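Local coordinates for protein beta-lactamase (Nostoc sp., PDB 6NHS) that probably hydrolyses the amide bond of beta-lactam antibiotics through an acyl-enzyme intermediate, as a class D serine beta-lactamase, at residues L119-G124 with Q147-W152; A84-D89 with V113-V118; F65-S70 with Q106-S111. One frame throughout, in Å; residues are numbered along the deposited sequence.

Contact 1 of 3, residues L119-G124 with Q147-W152; sequences LARKIG and QIDRFW
Ala120 meets both Ile148 and Trp152 where the last turns of helix 113-123 lie against the loop leading to Trp152, in the helical part of the serine beta-lactamase fold. The Ala120 methyl CB sits 3.3 Å from Ile148 O and 3.8 Å from Trp152 CZ3, touching both a backbone carbonyl and the six-membered side of the indole, which it approaches obliquely. Ile148 O has no hydrogen-bonding partner in the model, so this methyl covers a buried, unsatisfied acceptor.

Next comes Arg121, whose side chain runs out extended as far as NE and turns its guanidinium edge to Asp149. Its NH2 makes the main bond of the salt bridge, 2.9 Å to Asp149 OD2 at an N-H...O angle of 156°, using the anti lone pair of that oxygen. NE adds a weak bond to the same OD2, so one carboxylate oxygen takes both. The oxygen lies close to the guanidinium plane, yet the carboxylate itself is turned 69° from it. Asp149 reaches this position with CG placed between its own backbone N and carbonyl carbon (chi1 62°).

At the helix end, Gly124 leaves the helical conformation with positive phi and sits at the N-cap of helix 125-135. Ile148 lies alongside this joint: its CG1 is 3.4 Å from Ala120 O, which also accepts the Gly124 N-H, and its CD1 stops 3.8 Å from Gly124 C.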
loop_
_atom_site.group_PDB
_atom_site.type_symbol
_atom_site.label_atom_id
_atom_site.label_comp_id
_atom_site.label_asym_id
_atom_site.label_seq_id
_atom_site.Cartn_x
_atom_site.Cartn_y
_atom_site.Cartn_z
ATOM N N LEU A 119 13.256 2.086 9.726
ATOM C CA LEU A 119 12.406 1.108 10.405
ATOM C C LEU A 119 12.805 -0.313 10.034
ATOM O O LEU A 119 12.921 -1.180 10.906
ATOM C CB LEU A 119 10.937 1.351 10.062
ATOM C CG LEU A 119 10.310 2.682 10.501
ATOM C CD1 LEU A 119 8.829 2.690 10.150
ATOM C CD2 LEU A 119 10.497 2.918 12.002
ATOM N N ALA A 120 13.049 -0.559 8.742
ATOM C CA ALA A 120 13.393 -1.904 8.290
ATOM C C ALA A 120 14.727 -2.360 8.864
ATOM O O ALA A 120 14.867 -3.522 9.263
ATOM C CB ALA A 120 13.423 -1.947 6.762
ATOM N N ARG A 121 15.724 -1.467 8.900
ATOM C CA ARG A 121 17.015 -1.825 9.478
ATOM C C ARG A 121 16.876 -2.183 10.948
ATOM O O ARG A 121 17.491 -3.146 11.421
ATOM C CB ARG A 121 18.021 -0.681 9.309
ATOM C CG ARG A 121 18.422 -0.379 7.876
ATOM C CD ARG A 121 19.452 0.778 7.809
ATOM N NE ARG A 121 19.477 1.332 6.462
ATOM C CZ ARG A 121 19.081 2.555 6.132
ATOM N NH1 ARG A 121 18.674 3.411 7.063
ATOM N NH2 ARG A 121 19.120 2.929 4.858
ATOM N N LYS A 122 16.070 -1.419 11.687
ATOM C CA LYS A 122 15.924 -1.662 13.119
ATOM C C LYS A 122 15.114 -2.926 13.387
ATOM O O LYS A 122 15.392 -3.653 14.348
ATOM C CB LYS A 122 15.281 -0.448 13.784
ATOM C CG LYS A 122 16.182 0.794 13.766
ATOM C CD LYS A 122 15.478 2.002 14.371
ATOM C CE LYS A 122 15.325 1.885 15.877
ATOM N NZ LYS A 122 14.637 3.112 16.420
ATOM N N ILE A 123 14.099 -3.198 12.561
ATOM C CA ILE A 123 13.429 -4.498 12.625
ATOM C C ILE A 123 14.445 -5.612 12.411
ATOM O O ILE A 123 14.519 -6.574 13.183
ATOM C CB ILE A 123 12.284 -4.570 11.597
ATOM C CG1 ILE A 123 11.145 -3.625 12.012
ATOM C CG2 ILE A 123 11.790 -6.031 11.465
ATOM C CD1 ILE A 123 10.162 -3.250 10.901
ATOM N N GLY A 124 15.253 -5.489 11.368
ATOM C CA GLY A 124 16.288 -6.461 11.088
ATOM C C GLY A 124 15.783 -7.613 10.235
ATOM O O GLY A 124 14.590 -7.912 10.179
ATOM N N GLN A 147 20.103 -6.525 1.808
ATOM C CA GLN A 147 18.997 -5.888 1.107
ATOM C C GLN A 147 17.898 -5.413 2.052
ATOM O O GLN A 147 16.796 -5.099 1.593
ATOM C CB GLN A 147 18.413 -6.852 0.064
ATOM C CG GLN A 147 19.384 -7.218 -1.059
ATOM C CD GLN A 147 18.887 -8.370 -1.931
ATOM O OE1 GLN A 147 18.907 -9.526 -1.520
ATOM N NE2 GLN A 147 18.445 -8.051 -3.139
ATOM N N ILE A 148 18.183 -5.334 3.356
ATOM C CA ILE A 148 17.140 -5.109 4.358
ATOM C C ILE A 148 16.445 -3.762 4.165
ATOM O O ILE A 148 15.279 -3.599 4.549
ATOM C CB ILE A 148 17.730 -5.248 5.782
ATOM C CG1 ILE A 148 16.627 -5.182 6.848
ATOM C CG2 ILE A 148 18.802 -4.179 6.053
ATOM C CD1 ILE A 148 15.568 -6.285 6.712
ATOM N N ASP A 149 17.121 -2.783 3.559
ATOM C CA ASP A 149 16.526 -1.462 3.382
ATOM C C ASP A 149 16.093 -1.190 1.945
ATOM O O ASP A 149 15.839 -0.031 1.595
ATOM C CB ASP A 149 17.489 -0.369 3.858
ATOM C CG ASP A 149 18.780 -0.345 3.071
ATOM O OD1 ASP A 149 19.021 -1.291 2.297
ATOM O OD2 ASP A 149 19.557 0.622 3.228
ATOM N N ARG A 150 15.991 -2.222 1.103
ATOM C CA ARG A 150 15.559 -1.984 -0.270
ATOM C C ARG A 150 14.800 -3.140 -0.909
ATOM O O ARG A 150 14.433 -3.019 -2.082
ATOM C CB ARG A 150 16.776 -1.628 -1.140
ATOM C CG ARG A 150 17.844 -2.708 -1.219
ATOM C CD ARG A 150 18.982 -2.263 -2.129
ATOM N NE ARG A 150 20.294 -2.405 -1.505
ATOM C CZ ARG A 150 21.215 -3.285 -1.890
ATOM N NH1 ARG A 150 20.975 -4.102 -2.907
ATOM N NH2 ARG A 150 22.382 -3.341 -1.262
ATOM N N PHE A 151 14.525 -4.235 -0.194
ATOM C CA PHE A 151 13.949 -5.409 -0.849
ATOM C C PHE A 151 12.571 -5.124 -1.439
ATOM O O PHE A 151 12.163 -5.792 -2.395
ATOM C CB PHE A 151 13.878 -6.588 0.125
ATOM C CG PHE A 151 13.052 -6.321 1.360
ATOM C CD1 PHE A 151 11.682 -6.542 1.359
ATOM C CD2 PHE A 151 13.654 -5.860 2.528
ATOM C CE1 PHE A 151 10.920 -6.300 2.497
ATOM C CE2 PHE A 151 12.899 -5.624 3.673
ATOM C CZ PHE A 151 11.531 -5.839 3.656
ATOM N N TRP A 152 11.841 -4.148 -0.899
ATOM C CA TRP A 152 10.519 -3.822 -1.424
ATOM C C TRP A 152 10.568 -2.770 -2.526
ATOM O O TRP A 152 9.549 -2.536 -3.188
ATOM C CB TRP A 152 9.595 -3.344 -0.291
ATOM C CG TRP A 152 9.978 -2.015 0.292
ATOM C CD1 TRP A 152 9.479 -0.798 -0.064
ATOM C CD2 TRP A 152 10.948 -1.765 1.324
ATOM N NE1 TRP A 152 10.071 0.194 0.678
ATOM C CE2 TRP A 152 10.977 -0.371 1.539
ATOM C CE3 TRP A 152 11.790 -2.583 2.088
ATOM C CZ2 TRP A 152 11.809 0.227 2.489
ATOM C CZ3 TRP A 152 12.622 -1.991 3.031
ATOM C CH2 TRP A 152 12.625 -0.601 3.222
#

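Contact 2 of 3, residues A84-D89 with V113-V118; sequences AILTWD and VWFYQV
This is an apolar strand-on-helix contact with no hydrogen bonds across it: Leu86, in the short strand 85-86, plugs against Phe115 and Val118 near the start of helix 113-123, at the outer side of the helical region. Leu86 meets Phe115 at about a right angle. Its CD1 methyl stands 3.7 Å from the ring centroid and 16° off the ring normal, a CH-pi contact over one face, while CG comes within 3.5 Å of Phe115 CE2. The phenyl is swung into place with CG anti to the helix backbone N (chi1 -174°). The same CD1 reaches onward to Val118 CG1, 3.8 Å away, so one methyl fills the angle between two successive turns.

Trp114 deals instead with the backbone of Leu86 and the residue after it. Its CH2 points at Leu86 O, 3.5 Å off at the ring edge, and lies equally near Thr87 O, which approaches obliquely. Farther along, Trp88 CB packs 4.2 Å from Trp114 CZ2. The indole's polar end is held by Trp98, whose carbonyl accepts from Trp114 NE1, which helps set how the ring is turned. Phe115 and Trp114 both touch Thr102. Strand 85-86, paired with strand 102-103 through Leu86 and Thr102, thus packs on helix 113-123 in the helical region of the class D, penicillin-recognising fold.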
loop_
_atom_site.group_PDB
_atom_site.type_symbol
_atom_site.label_atom_id
_atom_site.label_comp_id
_atom_site.label_asym_id
_atom_site.label_seq_id
_atom_site.Cartn_x
_atom_site.Cartn_y
_atom_site.Cartn_z
ATOM N N ALA A 84 6.103 9.477 17.377
ATOM C CA ALA A 84 7.533 9.340 17.623
ATOM C C ALA A 84 8.323 9.826 16.412
ATOM O O ALA A 84 7.970 9.543 15.262
ATOM C CB ALA A 84 7.884 7.878 17.943
ATOM N N ILE A 85 9.402 10.558 16.677
ATOM C CA ILE A 85 10.161 11.257 15.641
ATOM C C ILE A 85 11.365 10.421 15.240
ATOM O O ILE A 85 12.055 9.852 16.095
ATOM C CB ILE A 85 10.614 12.649 16.130
ATOM C CG1 ILE A 85 9.417 13.595 16.276
ATOM C CG2 ILE A 85 11.655 13.254 15.172
ATOM C CD1 ILE A 85 9.748 14.866 17.062
ATOM N N LEU A 86 11.611 10.330 13.935
ATOM C CA LEU A 86 12.935 10.022 13.415
ATOM C C LEU A 86 13.463 11.271 12.724
ATOM O O LEU A 86 12.721 11.949 11.999
ATOM C CB LEU A 86 12.910 8.842 12.441
ATOM C CG LEU A 86 12.513 7.464 12.976
ATOM C CD1 LEU A 86 12.575 6.425 11.843
ATOM C CD2 LEU A 86 13.393 7.041 14.143
ATOM N N THR A 87 14.729 11.591 12.959
ATOM C CA THR A 87 15.260 12.846 12.453
ATOM C C THR A 87 15.904 12.669 11.082
ATOM O O THR A 87 16.501 11.635 10.769
ATOM C CB THR A 87 16.270 13.456 13.432
ATOM O OG1 THR A 87 17.262 12.483 13.797
ATOM C CG2 THR A 87 15.562 13.963 14.690
ATOM N N TRP A 88 15.769 13.706 10.265
ATOM C CA TRP A 88 16.436 13.749 8.971
ATOM C C TRP A 88 17.952 13.726 9.154
ATOM O O TRP A 88 18.495 14.374 10.056
ATOM C CB TRP A 88 15.975 15.016 8.243
ATOM C CG TRP A 88 16.657 15.356 6.967
ATOM C CD1 TRP A 88 16.868 14.537 5.902
ATOM C CD2 TRP A 88 17.162 16.642 6.597
ATOM N NE1 TRP A 88 17.511 15.230 4.898
ATOM C CE2 TRP A 88 17.695 16.525 5.302
ATOM C CE3 TRP A 88 17.236 17.880 7.250
ATOM C CZ2 TRP A 88 18.289 17.602 4.637
ATOM C CZ3 TRP A 88 17.832 18.949 6.587
ATOM C CH2 TRP A 88 18.346 18.800 5.294
ATOM N N ASP A 89 18.647 12.968 8.294
ATOM C CA ASP A 89 20.101 12.851 8.387
ATOM C C ASP A 89 20.852 13.992 7.704
ATOM O O ASP A 89 22.087 13.939 7.626
ATOM C CB ASP A 89 20.573 11.509 7.813
ATOM C CG ASP A 89 20.279 11.358 6.326
ATOM O OD1 ASP A 89 19.774 12.308 5.682
ATOM O OD2 ASP A 89 20.558 10.262 5.798
ATOM N N VAL A 113 10.654 7.599 2.011
ATOM C CA VAL A 113 11.330 6.300 1.965
ATOM C C VAL A 113 12.374 6.169 3.074
ATOM O O VAL A 113 12.477 5.120 3.720
ATOM C CB VAL A 113 11.963 6.076 0.577
ATOM C CG1 VAL A 113 12.782 4.782 0.572
ATOM C CG2 VAL A 113 10.881 6.040 -0.510
ATOM N N TRP A 114 13.177 7.216 3.304
ATOM C CA TRP A 114 14.281 7.065 4.251
ATOM C C TRP A 114 13.785 6.713 5.651
ATOM O O TRP A 114 14.444 5.951 6.363
ATOM C CB TRP A 114 15.153 8.326 4.284
ATOM C CG TRP A 114 14.524 9.564 4.897
ATOM C CD1 TRP A 114 14.031 10.647 4.223
ATOM C CD2 TRP A 114 14.353 9.853 6.295
ATOM N NE1 TRP A 114 13.556 11.584 5.113
ATOM C CE2 TRP A 114 13.739 11.122 6.389
ATOM C CE3 TRP A 114 14.664 9.167 7.474
ATOM C CZ2 TRP A 114 13.425 11.713 7.614
ATOM C CZ3 TRP A 114 14.351 9.754 8.693
ATOM C CH2 TRP A 114 13.736 11.013 8.754
ATOM N N PHE A 115 12.628 7.247 6.053
ATOM C CA PHE A 115 12.039 6.909 7.348
ATOM C C PHE A 115 11.787 5.409 7.448
ATOM O O PHE A 115 12.155 4.761 8.436
ATOM C CB PHE A 115 10.738 7.705 7.528
ATOM C CG PHE A 115 10.090 7.556 8.888
ATOM C CD1 PHE A 115 9.239 6.492 9.162
ATOM C CD2 PHE A 115 10.292 8.514 9.875
ATOM C CE1 PHE A 115 8.630 6.368 10.408
ATOM C CE2 PHE A 115 9.679 8.399 11.114
ATOM C CZ PHE A 115 8.851 7.331 11.381
ATOM N N TYR A 116 11.189 4.829 6.409
ATOM C CA TYR A 116 10.873 3.409 6.438
ATOM C C TYR A 116 12.101 2.535 6.235
ATOM O O TYR A 116 12.090 1.371 6.647
ATOM C CB TYR A 116 9.800 3.119 5.394
ATOM C CG TYR A 116 8.432 3.481 5.911
ATOM C CD1 TYR A 116 7.643 2.532 6.537
ATOM C CD2 TYR A 116 7.949 4.782 5.813
ATOM C CE1 TYR A 116 6.401 2.852 7.029
ATOM C CE2 TYR A 116 6.704 5.117 6.309
ATOM C CZ TYR A 116 5.934 4.144 6.913
ATOM O OH TYR A 116 4.688 4.451 7.404
ATOM N N GLN A 117 13.165 3.065 5.630
ATOM C CA GLN A 117 14.410 2.308 5.577
ATOM C C GLN A 117 15.035 2.183 6.963
ATOM O O GLN A 117 15.595 1.133 7.305
ATOM C CB GLN A 117 15.376 2.958 4.592
ATOM C CG GLN A 117 14.966 2.773 3.131
ATOM C CD GLN A 117 15.896 3.502 2.181
ATOM O OE1 GLN A 117 16.150 4.695 2.341
ATOM N NE2 GLN A 117 16.426 2.783 1.204
ATOM N N VAL A 118 14.947 3.237 7.782
ATOM C CA VAL A 118 15.394 3.126 9.172
ATOM C C VAL A 118 14.583 2.059 9.899
ATOM O O VAL A 118 15.137 1.209 10.606
ATOM C CB VAL A 118 15.293 4.485 9.891
ATOM C CG1 VAL A 118 15.650 4.328 11.373
ATOM C CG2 VAL A 118 16.190 5.526 9.227
#

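Contact 3 of 3, residues F65-S70 with Q106-S111; sequences FKIFNS and QAFRNS. With FMT (formic acid), chain K.
Lys66 reaches from Phe108, at its CB, to Ser111, at its amine end, where helices 65-76 and 104-110 pass each other nearly antiparallel (167°) with their local axes 10.9 Å apart. Its CB approaches the Phe108 ring obliquely, 4.0 Å from CD2, and the chain then runs extended away from the ring before bending at chi4 (73°). That bend brings NZ to a bound formic acid molecule, with a hydrogen bond of 2.6 Å to its O2 atom, and leaves NZ 4.0 Å from Ser111 CB. The phenyl also receives Ile67, whose CG1 comes to the ring edge, near its plane, 3.8 Å from Phe108 CZ. One turn farther on, Ser70 OG stands obliquely off the same ring.

A second shell holds these groups. Ser70 OG donates to Lys66 O from the opposite face of that carbonyl to the Ser70 N-H, so the oxygen one turn back accepts two bonds from a single residue. Ser70 OG is also hydrogen-bonded to Tyr116 OH, and Tyr116 packs on both Lys66 and Phe108. Ser111, with positive phi, closes helix 104-110 in a Schellman motif; its OG is hydrogen-bonded to Lys203 NZ.

Ser63 and Lys66 fit the SxxK motif, Ser111 probably opens the SxV motif, and Lys203 probably belongs to the KTG motif. In class D relatives the equivalent lysine is commonly carboxylated on its amine; here it is a plain lysine. Lys66 NZ and Ser63 OG share a hydrogen bond and both bind the formic acid, probably from the crystallisation liquor, through its oxygens. This is consistent with the SxxK pair of a serine beta-lactamase, in which the lysine probably helps activate the serine.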
loop_
_atom_site.group_PDB
_atom_site.type_symbol
_atom_site.label_atom_id
_atom_site.label_comp_id
_atom_site.label_asym_id
_atom_site.label_seq_id
_atom_site.Cartn_x
_atom_site.Cartn_y
_atom_site.Cartn_z
ATOM N N PHE A 65 4.265 -1.116 0.454
ATOM C CA PHE A 65 4.845 -1.903 1.532
ATOM C C PHE A 65 4.864 -1.142 2.848
ATOM O O PHE A 65 5.002 -1.765 3.905
ATOM C CB PHE A 65 6.261 -2.341 1.147
ATOM C CG PHE A 65 6.887 -3.296 2.123
ATOM C CD1 PHE A 65 6.406 -4.589 2.247
ATOM C CD2 PHE A 65 7.954 -2.899 2.914
ATOM C CE1 PHE A 65 6.973 -5.476 3.148
ATOM C CE2 PHE A 65 8.531 -3.776 3.820
ATOM C CZ PHE A 65 8.039 -5.072 3.936
ATOM N N LYS A 66 4.716 0.189 2.811
ATOM C CA LYS A 66 4.695 0.967 4.047
ATOM C C LYS A 66 3.576 0.519 4.979
ATOM O O LYS A 66 3.692 0.676 6.200
ATOM C CB LYS A 66 4.551 2.462 3.739
ATOM C CG LYS A 66 5.784 3.107 3.118
ATOM C CD LYS A 66 5.602 4.626 3.009
ATOM C CE LYS A 66 6.901 5.327 2.617
ATOM N NZ LYS A 66 7.276 5.124 1.194
ATOM N N ILE A 67 2.488 -0.034 4.431
ATOM C CA ILE A 67 1.413 -0.542 5.283
ATOM C C ILE A 67 1.920 -1.696 6.140
ATOM O O ILE A 67 1.767 -1.698 7.366
ATOM C CB ILE A 67 0.200 -0.964 4.436
ATOM C CG1 ILE A 67 -0.374 0.232 3.664
ATOM C CG2 ILE A 67 -0.866 -1.609 5.323
ATOM C CD1 ILE A 67 -1.409 -0.175 2.598
ATOM N N PHE A 68 2.544 -2.688 5.499
ATOM C CA PHE A 68 3.123 -3.816 6.227
ATOM C C PHE A 68 4.251 -3.360 7.146
ATOM O O PHE A 68 4.315 -3.755 8.316
ATOM C CB PHE A 68 3.626 -4.859 5.230
ATOM C CG PHE A 68 4.261 -6.060 5.871
ATOM C CD1 PHE A 68 5.608 -6.063 6.189
ATOM C CD2 PHE A 68 3.509 -7.193 6.144
ATOM C CE1 PHE A 68 6.197 -7.174 6.781
ATOM C CE2 PHE A 68 4.093 -8.307 6.729
ATOM C CZ PHE A 68 5.435 -8.290 7.052
ATOM N N ASN A 69 5.156 -2.523 6.627
ATOM C CA ASN A 69 6.306 -2.071 7.408
ATOM C C ASN A 69 5.865 -1.327 8.669
ATOM O O ASN A 69 6.468 -1.490 9.737
ATOM C CB ASN A 69 7.195 -1.181 6.533
ATOM C CG ASN A 69 8.670 -1.222 6.930
ATOM O OD1 ASN A 69 9.041 -1.777 7.965
ATOM N ND2 ASN A 69 9.520 -0.623 6.092
ATOM N N SER A 70 4.814 -0.508 8.560
ATOM C CA SER A 70 4.317 0.244 9.712
ATOM C C SER A 70 3.829 -0.689 10.812
ATOM O O SER A 70 4.082 -0.450 11.999
ATOM C CB SER A 70 3.173 1.178 9.290
ATOM O OG SER A 70 3.569 2.080 8.270
ATOM N N GLN A 106 3.264 11.212 9.092
ATOM C CA GLN A 106 3.646 12.099 8.002
ATOM C C GLN A 106 4.553 11.392 6.999
ATOM O O GLN A 106 4.476 11.680 5.796
ATOM C CB GLN A 106 4.310 13.368 8.556
ATOM C CG GLN A 106 3.396 14.206 9.485
ATOM C CD GLN A 106 2.070 14.561 8.823
ATOM O OE1 GLN A 106 2.038 15.083 7.706
ATOM N NE2 GLN A 106 0.969 14.258 9.502
ATOM N N ALA A 107 5.402 10.463 7.458
ATOM C CA ALA A 107 6.196 9.676 6.516
ATOM C C ALA A 107 5.295 8.834 5.620
ATOM O O ALA A 107 5.555 8.692 4.416
ATOM C CB ALA A 107 7.193 8.790 7.268
ATOM N N PHE A 108 4.231 8.265 6.193
ATOM C CA PHE A 108 3.240 7.551 5.392
ATOM C C PHE A 108 2.577 8.491 4.392
ATOM O O PHE A 108 2.481 8.182 3.199
ATOM C CB PHE A 108 2.195 6.923 6.316
ATOM C CG PHE A 108 1.334 5.874 5.652
ATOM C CD1 PHE A 108 0.132 6.220 5.049
ATOM C CD2 PHE A 108 1.723 4.539 5.648
ATOM C CE1 PHE A 108 -0.666 5.253 4.442
ATOM C CE2 PHE A 108 0.924 3.564 5.038
ATOM C CZ PHE A 108 -0.269 3.926 4.440
ATOM N N ARG A 109 2.124 9.656 4.870
ATOM C CA ARG A 109 1.487 10.646 4.003
ATOM C C ARG A 109 2.403 11.071 2.857
ATOM O O ARG A 109 1.954 11.230 1.714
ATOM C CB ARG A 109 1.080 11.859 4.843
ATOM C CG ARG A 109 0.528 13.042 4.066
ATOM C CD ARG A 109 0.384 14.245 4.994
ATOM N NE ARG A 109 -0.277 15.373 4.341
ATOM C CZ ARG A 109 -0.389 16.587 4.873
ATOM N NH1 ARG A 109 0.134 16.841 6.069
ATOM N NH2 ARG A 109 -1.015 17.548 4.205
ATOM N N ASN A 110 3.692 11.260 3.143
ATOM C CA ASN A 110 4.632 11.835 2.194
ATOM C C ASN A 110 5.431 10.790 1.429
ATOM O O ASN A 110 6.307 11.165 0.648
ATOM C CB ASN A 110 5.604 12.779 2.922
ATOM C CG ASN A 110 4.905 13.967 3.555
ATOM O OD1 ASN A 110 3.896 14.450 3.048
ATOM N ND2 ASN A 110 5.450 14.451 4.672
ATOM N N SER A 111 5.152 9.499 1.634
ATOM C CA SER A 111 5.922 8.415 1.018
ATOM C C SER A 111 7.417 8.574 1.292
ATOM O O SER A 111 8.258 8.359 0.416
ATOM C CB SER A 111 5.652 8.323 -0.490
ATOM O OG SER A 111 4.289 8.044 -0.756
HETATM C C FMT K . 9.492 3.096 1.004
HETATM O O1 FMT K . 9.092 2.796 2.102
HETATM O O2 FMT K . 8.712 3.321 0.077
#

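Overall arrangement
The three contacts cluster in the helical region, their centres 11 to 13 Å apart. Contacts 1 and 2 share helix 113-123, contact 2 using its beginning and contact 1 its end, and meet through Asp149 O with Gln117 NE2. Contact 3 lies nearest the centre of the chain, about 8 Å from it. Along the chain, contacts 2 and 3 interleave, while contact 1 opens after both have closed. Phe65 of helix 65-76 stacks on Trp152, tying contact 3 to contact 1. Helix 113-123 thus lies between the outer strand and the loop before Trp152, and backs onto helix 65-76, at whose start the probable SxxK motif lies.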